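PDB 3OTN: SusD superfamily protein from Parabacteroides distasonis, which probably binds carbohydrate or a related nutrient at the bacterial outer membrane. Local coordinates for residues Ser211-Arg219 / Tyr367-Asp375; Ser382-Arg392 / Phe406-Asp417. All blocks are in the same frame, centred on the assembly; numbering follows the deposited sequence.

Interaction 1: residues Ser211-Arg219 / Tyr367-Asp375; sequences SYYAESAKR and YAEAQVNAD
Tyr213 lays its ring on Asn373, and its side chain can be followed atom by atom along the neighbouring helix. CB sits 3.5 Å from Ala370 O and also meets the CB of Ala374. CG lies beside the backbone N and anti to the carbonyl carbon (chi1 -67°), an orientation that carries the ring along the flank of 367-375. There all six ring carbons lie within 3.8 Å of Asn373 CB, a CH-pi contact in which that carbon stands almost directly over the ring centre, 3.4 Å from the centroid. CE1 and CZ also meet Asn373 CG, and the phenolic OH ends 3.8 Å from Asn373 OD1, too far for a hydrogen bond. Ring and amide are stacked with planes 10° apart; the bond from Asn373 ND2 to Glu369 O, one turn back, helps hold the amide in this pose. With an alanine in place of Tyr213, the face of the Asn373 side chain would probably lose its cover, and the amide would be held less firmly. Further along, toward Ala217 and Tyr367, the helices come close because the residues are small. Ala370 CB fits against Tyr213 O at 3.4 Å and also touches Ser216 OG, whose hydrogen bond goes to Ala195 O on helix 187-202. Ala217 CB packs on Ala370 CB at 3.9 Å, while Ala217 O lies in the plane of the Tyr367 ring at its edge, 3.5 Å from CD1. No hydrogen bond crosses the contact. An axis separation of 8.0 Å at 143° between helix directions is characteristic of close, alanine-lined antiparallel helix packing, consistent with the helical, TPR-like architecture of the SusD family.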
loop_
_atom_site.group_PDB
_atom_site.type_symbol
_atom_site.label_atom_id
_atom_site.label_comp_id
_atom_site.label_asym_id
_atom_site.label_seq_id
_atom_site.Cartn_x
_atom_site.Cartn_y
_atom_site.Cartn_z
ATOM N N SER A 211 -17.168 -17.876 -3.577
ATOM C CA SER A 211 -16.137 -18.823 -3.181
ATOM C C SER A 211 -14.771 -18.135 -3.040
ATOM O O SER A 211 -13.944 -18.584 -2.230
ATOM C CB SER A 211 -16.037 -20.004 -4.157
ATOM O OG SER A 211 -15.795 -19.537 -5.459
ATOM N N TYR A 212 -14.562 -17.038 -3.781
ATOM C CA TYR A 212 -13.318 -16.285 -3.678
ATOM C C TYR A 212 -13.157 -15.637 -2.307
ATOM O O TYR A 212 -12.030 -15.554 -1.788
ATOM C CB TYR A 212 -13.168 -15.274 -4.824
ATOM C CG TYR A 212 -12.923 -15.967 -6.149
ATOM C CD1 TYR A 212 -11.637 -16.335 -6.515
ATOM C CD2 TYR A 212 -13.965 -16.287 -7.012
ATOM C CE1 TYR A 212 -11.379 -16.981 -7.709
ATOM C CE2 TYR A 212 -13.722 -16.953 -8.211
ATOM C CZ TYR A 212 -12.423 -17.287 -8.554
ATOM O OH TYR A 212 -12.155 -17.913 -9.736
ATOM N N TYR A 213 -14.257 -15.217 -1.697
ATOM C CA TYR A 213 -14.181 -14.763 -0.293
ATOM C C TYR A 213 -13.704 -15.894 0.629
ATOM O O TYR A 213 -12.900 -15.663 1.515
ATOM C CB TYR A 213 -15.527 -14.267 0.236
ATOM C CG TYR A 213 -16.045 -13.014 -0.406
ATOM C CD1 TYR A 213 -15.380 -11.807 -0.255
ATOM C CD2 TYR A 213 -17.249 -13.027 -1.111
ATOM C CE1 TYR A 213 -15.904 -10.618 -0.802
ATOM C CE2 TYR A 213 -17.769 -11.867 -1.680
ATOM C CZ TYR A 213 -17.088 -10.674 -1.529
ATOM O OH TYR A 213 -17.576 -9.518 -2.091
ATOM N N ALA A 214 -14.225 -17.110 0.428
ATOM C CA ALA A 214 -13.818 -18.240 1.266
ATOM C C ALA A 214 -12.340 -18.589 1.014
ATOM O O ALA A 214 -11.615 -18.898 1.963
ATOM C CB ALA A 214 -14.701 -19.438 1.029
ATOM N N GLU A 215 -11.882 -18.537 -0.242
ATOM C CA GLU A 215 -10.459 -18.792 -0.523
ATOM C C GLU A 215 -9.574 -17.746 0.168
ATOM O O GLU A 215 -8.495 -18.078 0.671
ATOM C CB GLU A 215 -10.183 -18.834 -2.023
ATOM C CG GLU A 215 -10.799 -20.032 -2.719
ATOM C CD GLU A 215 -10.307 -21.357 -2.169
ATOM O OE1 GLU A 215 -9.070 -21.531 -2.068
ATOM O OE2 GLU A 215 -11.155 -22.230 -1.866
ATOM N N SER A 216 -10.033 -16.487 0.190
ATOM C CA SER A 216 -9.311 -15.386 0.884
ATOM C C SER A 216 -9.183 -15.666 2.369
ATOM O O SER A 216 -8.067 -15.660 2.916
ATOM C CB SER A 216 -10.019 -14.024 0.695
ATOM O OG SER A 216 -9.364 -12.962 1.404
ATOM N N ALA A 217 -10.333 -15.895 3.002
ATOM C CA ALA A 217 -10.427 -16.167 4.439
ATOM C C ALA A 217 -9.493 -17.319 4.893
ATOM O O ALA A 217 -8.899 -17.213 5.963
ATOM C CB ALA A 217 -11.907 -16.443 4.863
ATOM N N LYS A 218 -9.338 -18.362 4.061
ATOM C CA LYS A 218 -8.435 -19.485 4.339
ATOM C C LYS A 218 -7.005 -18.977 4.588
ATOM O O LYS A 218 -6.320 -19.402 5.541
ATOM C CB LYS A 218 -8.438 -20.482 3.149
ATOM C CG LYS A 218 -7.795 -21.846 3.426
ATOM C CD LYS A 218 -7.474 -22.668 2.145
ATOM C CE LYS A 218 -8.717 -23.162 1.378
ATOM N NZ LYS A 218 -8.399 -23.874 0.071
ATOM N N ARG A 219 -6.552 -18.080 3.711
ATOM C CA ARG A 219 -5.180 -17.587 3.778
ATOM C C ARG A 219 -4.914 -16.681 4.958
ATOM O O ARG A 219 -3.913 -16.838 5.625
ATOM C CB ARG A 219 -4.743 -16.894 2.488
ATOM C CG ARG A 219 -4.218 -17.847 1.419
ATOM C CD ARG A 219 -5.183 -18.872 1.033
ATOM N NE ARG A 219 -4.693 -19.794 0.029
ATOM C CZ ARG A 219 -5.482 -20.504 -0.777
ATOM N NH1 ARG A 219 -6.808 -20.403 -0.707
ATOM N NH2 ARG A 219 -4.942 -21.343 -1.644
ATOM N N TYR A 367 -9.408 -10.825 6.953
ATOM C CA TYR A 367 -10.121 -12.020 7.427
ATOM C C TYR A 367 -11.576 -11.705 7.782
ATOM O O TYR A 367 -12.482 -12.401 7.289
ATOM C CB TYR A 367 -9.459 -12.737 8.621
ATOM C CG TYR A 367 -10.304 -13.939 9.073
ATOM C CD1 TYR A 367 -10.238 -15.160 8.409
ATOM C CD2 TYR A 367 -11.208 -13.822 10.128
ATOM C CE1 TYR A 367 -11.059 -16.239 8.793
ATOM C CE2 TYR A 367 -12.004 -14.889 10.527
ATOM C CZ TYR A 367 -11.921 -16.096 9.844
ATOM O OH TYR A 367 -12.713 -17.135 10.233
ATOM N N ALA A 368 -11.804 -10.706 8.647
ATOM C CA ALA A 368 -13.177 -10.312 9.047
ATOM C C ALA A 368 -14.050 -10.008 7.826
ATOM O O ALA A 368 -15.209 -10.430 7.773
ATOM C CB ALA A 368 -13.182 -9.107 10.000
ATOM N N GLU A 369 -13.496 -9.279 6.860
ATOM C CA GLU A 369 -14.253 -8.907 5.660
ATOM C C GLU A 369 -14.611 -10.109 4.808
ATOM O O GLU A 369 -15.766 -10.300 4.460
ATOM C CB GLU A 369 -13.524 -7.825 4.840
ATOM C CG GLU A 369 -14.351 -7.376 3.621
ATOM C CD GLU A 369 -13.819 -6.123 2.908
ATOM O OE1 GLU A 369 -12.811 -5.570 3.337
ATOM O OE2 GLU A 369 -14.464 -5.680 1.930
ATOM N N ALA A 370 -13.624 -10.926 4.478
ATOM C CA ALA A 370 -13.857 -12.137 3.693
ATOM C C ALA A 370 -14.833 -13.099 4.379
ATOM O O ALA A 370 -15.712 -13.691 3.720
ATOM C CB ALA A 370 -12.516 -12.860 3.413
ATOM N N GLN A 371 -14.647 -13.280 5.692
ATOM C CA GLN A 371 -15.436 -14.231 6.477
ATOM C C GLN A 371 -16.904 -13.823 6.491
ATOM O O GLN A 371 -17.784 -14.662 6.220
ATOM C CB GLN A 371 -14.891 -14.373 7.918
ATOM C CG GLN A 371 -15.574 -15.440 8.742
ATOM C CD GLN A 371 -16.800 -14.913 9.496
ATOM O OE1 GLN A 371 -16.722 -13.883 10.155
ATOM N NE2 GLN A 371 -17.917 -15.623 9.407
ATOM N N VAL A 372 -17.176 -12.552 6.789
ATOM C CA VAL A 372 -18.559 -12.099 6.818
ATOM C C VAL A 372 -19.221 -12.158 5.426
ATOM O O VAL A 372 -20.406 -12.455 5.317
ATOM C CB VAL A 372 -18.755 -10.706 7.470
ATOM C CG1 VAL A 372 -18.265 -9.583 6.568
ATOM C CG2 VAL A 372 -20.227 -10.525 7.806
ATOM N N ASN A 373 -18.454 -11.889 4.383
ATOM C CA ASN A 373 -18.952 -11.966 3.017
ATOM C C ASN A 373 -19.208 -13.413 2.583
ATOM O O ASN A 373 -20.216 -13.695 1.963
ATOM C CB ASN A 373 -17.969 -11.265 2.040
ATOM C CG ASN A 373 -18.249 -9.767 1.876
ATOM O OD1 ASN A 373 -19.286 -9.387 1.351
ATOM N ND2 ASN A 373 -17.303 -8.926 2.276
ATOM N N ALA A 374 -18.298 -14.331 2.903
ATOM C CA ALA A 374 -18.521 -15.757 2.593
ATOM C C ALA A 374 -19.701 -16.305 3.383
ATOM O O ALA A 374 -20.657 -16.825 2.799
ATOM C CB ALA A 374 -17.272 -16.582 2.866
ATOM N N ASP A 375 -19.634 -16.187 4.708
ATOM C CA ASP A 375 -20.601 -16.829 5.599
ATOM C C ASP A 375 -21.908 -16.052 5.814
ATOM O O ASP A 375 -22.851 -16.594 6.381
ATOM C CB ASP A 375 -19.963 -17.124 6.970
ATOM C CG ASP A 375 -18.771 -18.075 6.882
ATOM O OD1 ASP A 375 -18.706 -18.872 5.925
ATOM O OD2 ASP A 375 -17.887 -18.021 7.771
#

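Interaction 2: residues Ser382-Arg392 / Phe406-Asp417; sequences SIDIVNQIRGR and FLEEVWDQRYFD. With EDO (1,2-ethanediol), chain S.
Apolar contact between Val386 and Phe406 opens the interface: Val386 CG2 touches Phe406 CZ at 3.6 Å and also packs on Val410 CG2. Val386 CG1, anti to the backbone N (chi1 167°), rests instead on Glu409 CG.

Two van der Waals contacts pair a polar group with an apolar one: Ser382 O approaches the Phe406 ring at its edge, in plane, and Ile389 CG2 lies against the Asp417 carboxylate.

Two salt bridges follow. Arg390 NH1 bonds Glu409 OE2 at 3.0 Å, with the planes 71° apart, while Gln413 NE2 grips the same oxygen at 2.7 Å from the opposite face of the carboxylate. Arg390 NH2 goes to Ala396 O, and NH1 also pairs with Glu296. At the far end Arg392 NH2 meets Asp417 OD2 at 2.8 Å, nearly coplanar but through a weak, bent bond; Asp417 OD1 has a stronger partner in Arg301.

One water joins this end, donating to Ile389 O and Asp417 OD1 and accepting from Arg392 NE.

The two helices run broadly parallel, 37° apart, and helix 360-375 packs against both, with Leu364 and Leu365 on the first and Thr361 on the second; helix 424-431 packs on 406-417 through Trp411, Arg414 and Tyr415.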
loop_
_atom_site.group_PDB
_atom_site.type_symbol
_atom_site.label_atom_id
_atom_site.label_comp_id
_atom_site.label_asym_id
_atom_site.label_seq_id
_atom_site.Cartn_x
_atom_site.Cartn_y
_atom_site.Cartn_z
ATOM N N SER A 382 -13.868 -13.007 13.908
ATOM C CA SER A 382 -14.071 -11.692 13.271
ATOM C C SER A 382 -14.545 -10.679 14.285
ATOM O O SER A 382 -14.084 -9.544 14.284
ATOM C CB SER A 382 -15.067 -11.797 12.106
ATOM O OG SER A 382 -14.561 -12.627 11.069
ATOM N N ILE A 383 -15.462 -11.093 15.158
ATOM C CA ILE A 383 -15.943 -10.249 16.243
ATOM C C ILE A 383 -14.768 -9.822 17.116
ATOM O O ILE A 383 -14.624 -8.641 17.419
ATOM C CB ILE A 383 -17.027 -10.957 17.089
ATOM C CG1 ILE A 383 -18.339 -11.047 16.290
ATOM C CG2 ILE A 383 -17.285 -10.231 18.445
ATOM C CD1 ILE A 383 -19.381 -11.944 16.921
ATOM N N ASP A 384 -13.923 -10.783 17.493
ATOM C CA ASP A 384 -12.755 -10.494 18.336
ATOM C C ASP A 384 -11.770 -9.538 17.631
ATOM O O ASP A 384 -11.202 -8.681 18.270
ATOM C CB ASP A 384 -12.030 -11.795 18.760
ATOM C CG ASP A 384 -12.811 -12.623 19.762
ATOM O OD1 ASP A 384 -13.771 -12.119 20.383
ATOM O OD2 ASP A 384 -12.461 -13.810 19.938
ATOM N N ILE A 385 -11.578 -9.686 16.321
ATOM C CA ILE A 385 -10.666 -8.817 15.539
ATOM C C ILE A 385 -11.132 -7.348 15.593
ATOM O O ILE A 385 -10.350 -6.459 15.949
ATOM C CB ILE A 385 -10.542 -9.333 14.072
ATOM C CG1 ILE A 385 -9.626 -10.556 14.028
ATOM C CG2 ILE A 385 -10.073 -8.222 13.074
ATOM C CD1 ILE A 385 -9.788 -11.416 12.759
ATOM N N VAL A 386 -12.414 -7.121 15.318
ATOM C CA VAL A 386 -12.992 -5.790 15.392
ATOM C C VAL A 386 -12.879 -5.213 16.809
ATOM O O VAL A 386 -12.508 -4.053 16.974
ATOM C CB VAL A 386 -14.465 -5.770 14.887
ATOM C CG1 VAL A 386 -15.138 -4.486 15.246
ATOM C CG2 VAL A 386 -14.481 -5.945 13.362
ATOM N N ASN A 387 -13.140 -6.023 17.832
ATOM C CA ASN A 387 -13.026 -5.522 19.215
ATOM C C ASN A 387 -11.591 -5.259 19.704
ATOM O O ASN A 387 -11.377 -4.363 20.510
ATOM C CB ASN A 387 -13.779 -6.440 20.173
ATOM C CG ASN A 387 -15.288 -6.360 19.989
ATOM O OD1 ASN A 387 -15.825 -5.357 19.518
ATOM N ND2 ASN A 387 -15.975 -7.415 20.369
ATOM N N GLN A 388 -10.624 -6.032 19.206
ATOM C CA GLN A 388 -9.207 -5.808 19.522
ATOM C C GLN A 388 -8.733 -4.484 18.916
ATOM O O GLN A 388 -8.078 -3.702 19.584
ATOM C CB GLN A 388 -8.339 -6.984 19.036
ATOM C CG GLN A 388 -8.529 -8.290 19.844
ATOM C CD GLN A 388 -8.235 -9.549 19.015
ATOM O OE1 GLN A 388 -7.767 -9.459 17.871
ATOM N NE2 GLN A 388 -8.526 -10.727 19.584
ATOM N N ILE A 389 -9.092 -4.235 17.648
ATOM C CA ILE A 389 -8.704 -3.002 16.934
ATOM C C ILE A 389 -9.362 -1.791 17.559
ATOM O O ILE A 389 -8.715 -0.790 17.810
ATOM C CB ILE A 389 -8.907 -3.142 15.379
ATOM C CG1 ILE A 389 -7.956 -4.253 14.862
ATOM C CG2 ILE A 389 -8.672 -1.806 14.654
ATOM C CD1 ILE A 389 -8.325 -4.817 13.493
ATOM N N ARG A 390 -10.637 -1.917 17.888
ATOM C CA ARG A 390 -11.356 -0.883 18.603
ATOM C C ARG A 390 -10.768 -0.641 20.004
ATOM O O ARG A 390 -10.583 0.507 20.390
ATOM C CB ARG A 390 -12.859 -1.218 18.672
ATOM C CG ARG A 390 -13.588 -1.038 17.324
ATOM C CD ARG A 390 -15.070 -1.507 17.420
ATOM N NE ARG A 390 -15.779 -0.719 18.404
ATOM C CZ ARG A 390 -16.329 0.487 18.202
ATOM N NH1 ARG A 390 -16.346 1.088 17.003
ATOM N NH2 ARG A 390 -16.895 1.103 19.224
ATOM N N GLY A 391 -10.445 -1.715 20.731
ATOM C CA GLY A 391 -9.847 -1.616 22.088
ATOM C C GLY A 391 -8.505 -0.885 22.125
ATOM O O GLY A 391 -8.267 -0.069 23.000
ATOM N N ARG A 392 -7.628 -1.182 21.168
ATOM C CA ARG A 392 -6.398 -0.439 21.007
ATOM C C ARG A 392 -6.681 1.064 20.797
ATOM O O ARG A 392 -5.938 1.900 21.303
ATOM C CB ARG A 392 -5.604 -1.003 19.844
ATOM C CG ARG A 392 -4.304 -0.279 19.580
ATOM C CD ARG A 392 -3.468 -1.023 18.607
ATOM N NE ARG A 392 -4.072 -1.229 17.295
ATOM C CZ ARG A 392 -3.578 -2.059 16.365
ATOM N NH1 ARG A 392 -2.464 -2.756 16.593
ATOM N NH2 ARG A 392 -4.178 -2.176 15.180
ATOM N N PHE A 406 -22.066 -5.128 10.460
ATOM C CA PHE A 406 -20.727 -5.651 10.781
ATOM C C PHE A 406 -19.719 -5.425 9.657
ATOM O O PHE A 406 -18.591 -5.026 9.919
ATOM C CB PHE A 406 -20.743 -7.124 11.186
ATOM C CG PHE A 406 -19.438 -7.593 11.743
ATOM C CD1 PHE A 406 -19.165 -7.463 13.094
ATOM C CD2 PHE A 406 -18.475 -8.168 10.917
ATOM C CE1 PHE A 406 -17.963 -7.889 13.608
ATOM C CE2 PHE A 406 -17.265 -8.565 11.423
ATOM C CZ PHE A 406 -17.008 -8.424 12.762
ATOM N N LEU A 407 -20.106 -5.680 8.411
ATOM C CA LEU A 407 -19.226 -5.384 7.287
ATOM C C LEU A 407 -18.835 -3.900 7.239
ATOM O O LEU A 407 -17.670 -3.560 6.989
ATOM C CB LEU A 407 -19.871 -5.824 5.983
ATOM C CG LEU A 407 -19.096 -5.656 4.680
ATOM C CD1 LEU A 407 -17.693 -6.232 4.782
ATOM C CD2 LEU A 407 -19.878 -6.296 3.544
ATOM N N GLU A 408 -19.790 -3.009 7.508
ATOM C CA GLU A 408 -19.484 -1.589 7.469
ATOM C C GLU A 408 -18.561 -1.165 8.627
ATOM O O GLU A 408 -17.749 -0.235 8.468
ATOM C CB GLU A 408 -20.775 -0.760 7.397
ATOM C CG GLU A 408 -21.492 -0.985 6.072
ATOM C CD GLU A 408 -22.663 -0.062 5.810
ATOM O OE1 GLU A 408 -22.898 0.868 6.601
ATOM O OE2 GLU A 408 -23.332 -0.272 4.772
ATOM N N GLU A 409 -18.677 -1.826 9.776
ATOM C CA GLU A 409 -17.750 -1.581 10.904
ATOM C C GLU A 409 -16.332 -2.044 10.578
ATOM O O GLU A 409 -15.381 -1.362 10.956
ATOM C CB GLU A 409 -18.238 -2.253 12.184
ATOM C CG GLU A 409 -17.280 -2.152 13.379
ATOM C CD GLU A 409 -17.010 -0.719 13.820
ATOM O OE1 GLU A 409 -17.825 0.192 13.552
ATOM O OE2 GLU A 409 -15.983 -0.519 14.478
ATOM N N VAL A 410 -16.190 -3.181 9.881
ATOM C CA VAL A 410 -14.856 -3.655 9.395
ATOM C C VAL A 410 -14.266 -2.619 8.434
ATOM O O VAL A 410 -13.126 -2.192 8.579
ATOM C CB VAL A 410 -14.968 -5.027 8.700
ATOM C CG1 VAL A 410 -13.663 -5.413 8.006
ATOM C CG2 VAL A 410 -15.427 -6.108 9.705
ATOM N N TRP A 411 -15.088 -2.164 7.487
ATOM C CA TRP A 411 -14.694 -1.085 6.596
ATOM C C TRP A 411 -14.265 0.144 7.404
ATOM O O TRP A 411 -13.203 0.714 7.132
ATOM C CB TRP A 411 -15.799 -0.711 5.632
ATOM C CG TRP A 411 -16.064 -1.704 4.543
ATOM C CD1 TRP A 411 -15.264 -2.764 4.141
ATOM C CD2 TRP A 411 -17.199 -1.720 3.693
ATOM N NE1 TRP A 411 -15.855 -3.422 3.096
ATOM C CE2 TRP A 411 -17.047 -2.816 2.806
ATOM C CE3 TRP A 411 -18.353 -0.929 3.602
ATOM C CZ2 TRP A 411 -17.993 -3.113 1.816
ATOM C CZ3 TRP A 411 -19.299 -1.232 2.609
ATOM C CH2 TRP A 411 -19.111 -2.321 1.745
ATOM N N ASP A 412 -15.063 0.525 8.409
ATOM C CA ASP A 412 -14.728 1.684 9.231
ATOM C C ASP A 412 -13.319 1.548 9.824
ATOM O O ASP A 412 -12.480 2.483 9.728
ATOM C CB ASP A 412 -15.731 1.900 10.369
ATOM C CG ASP A 412 -16.989 2.687 9.946
ATOM O OD1 ASP A 412 -17.211 3.001 8.746
ATOM O OD2 ASP A 412 -17.782 2.991 10.857
ATOM N N GLN A 413 -13.044 0.397 10.432
ATOM C CA GLN A 413 -11.737 0.196 11.025
ATOM C C GLN A 413 -10.613 0.162 9.988
ATOM O O GLN A 413 -9.499 0.553 10.302
ATOM C CB GLN A 413 -11.701 -1.016 11.967
ATOM C CG GLN A 413 -12.671 -0.906 13.140
ATOM C CD GLN A 413 -12.558 0.417 13.874
ATOM O OE1 GLN A 413 -11.458 0.928 14.055
ATOM N NE2 GLN A 413 -13.685 0.977 14.290
ATOM N N ARG A 414 -10.909 -0.254 8.757
ATOM C CA ARG A 414 -9.947 -0.157 7.688
ATOM C C ARG A 414 -9.618 1.316 7.404
ATOM O O ARG A 414 -8.445 1.666 7.255
ATOM C CB ARG A 414 -10.432 -0.857 6.428
ATOM C CG ARG A 414 -10.448 -2.395 6.571
ATOM C CD ARG A 414 -10.775 -3.069 5.228
ATOM N NE ARG A 414 -9.656 -2.861 4.326
ATOM C CZ ARG A 414 -8.517 -3.527 4.361
ATOM N NH1 ARG A 414 -8.338 -4.542 5.197
ATOM N NH2 ARG A 414 -7.553 -3.203 3.521
ATOM N N TYR A 415 -10.647 2.161 7.291
ATOM C CA TYR A 415 -10.424 3.577 7.054
ATOM C C TYR A 415 -9.644 4.190 8.233
ATOM O O TYR A 415 -8.630 4.864 8.044
ATOM C CB TYR A 415 -11.734 4.349 6.892
ATOM C CG TYR A 415 -12.323 4.338 5.480
ATOM C CD1 TYR A 415 -12.839 3.170 4.916
ATOM C CD2 TYR A 415 -12.415 5.511 4.740
ATOM C CE1 TYR A 415 -13.429 3.168 3.644
ATOM C CE2 TYR A 415 -12.988 5.519 3.482
ATOM C CZ TYR A 415 -13.503 4.367 2.943
ATOM O OH TYR A 415 -14.043 4.414 1.690
ATOM N N PHE A 416 -10.122 3.932 9.441
ATOM C CA PHE A 416 -9.582 4.590 10.614
ATOM C C PHE A 416 -8.202 4.100 11.020
ATOM O O PHE A 416 -7.377 4.925 11.440
ATOM C CB PHE A 416 -10.534 4.520 11.787
ATOM C CG PHE A 416 -11.884 5.224 11.543
ATOM C CD1 PHE A 416 -11.946 6.511 10.987
ATOM C CD2 PHE A 416 -13.057 4.617 11.916
ATOM C CE1 PHE A 416 -13.191 7.145 10.788
ATOM C CE2 PHE A 416 -14.302 5.245 11.725
ATOM C CZ PHE A 416 -14.353 6.510 11.164
ATOM N N ASP A 417 -7.969 2.794 10.948
ATOM C CA ASP A 417 -6.713 2.197 11.406
ATOM C C ASP A 417 -5.630 2.183 10.338
ATOM O O ASP A 417 -4.440 2.356 10.654
ATOM C CB ASP A 417 -6.922 0.767 11.928
ATOM C CG ASP A 417 -6.192 0.512 13.229
ATOM O OD1 ASP A 417 -6.506 1.262 14.173
ATOM O OD2 ASP A 417 -5.311 -0.392 13.301
HETATM C C1 EDO S . -6.658 -13.039 16.773
HETATM O O1 EDO S . -7.805 -12.978 17.629
HETATM C C2 EDO S . -5.844 -11.760 16.916
HETATM O O2 EDO S . -4.455 -12.058 16.718
HETATM O O HOH W 1 -6.466 0.327 16.659
#

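Interactions 1 and 2 have centres about 16 Å apart, on the same side of the chain's centre, and come in series along the chain. Helix 360-375 joins them: it packs on helix 210-225 in interaction 1, then is followed directly by helix 380-392, which pairs with helix 403-418 in interaction 2. Two probable hydrogen bonds tie the contacts together, Gln371 OE1 to Ser382 OG at 2.7 Å and Trp411 NE1 to Glu369 OE2 at 2.9 Å. The result is a group of four helices in which helix 360-375 touches each of the other three, so that a helix from nearer the middle of the chain is tied to the helices of the RagB/SusD region.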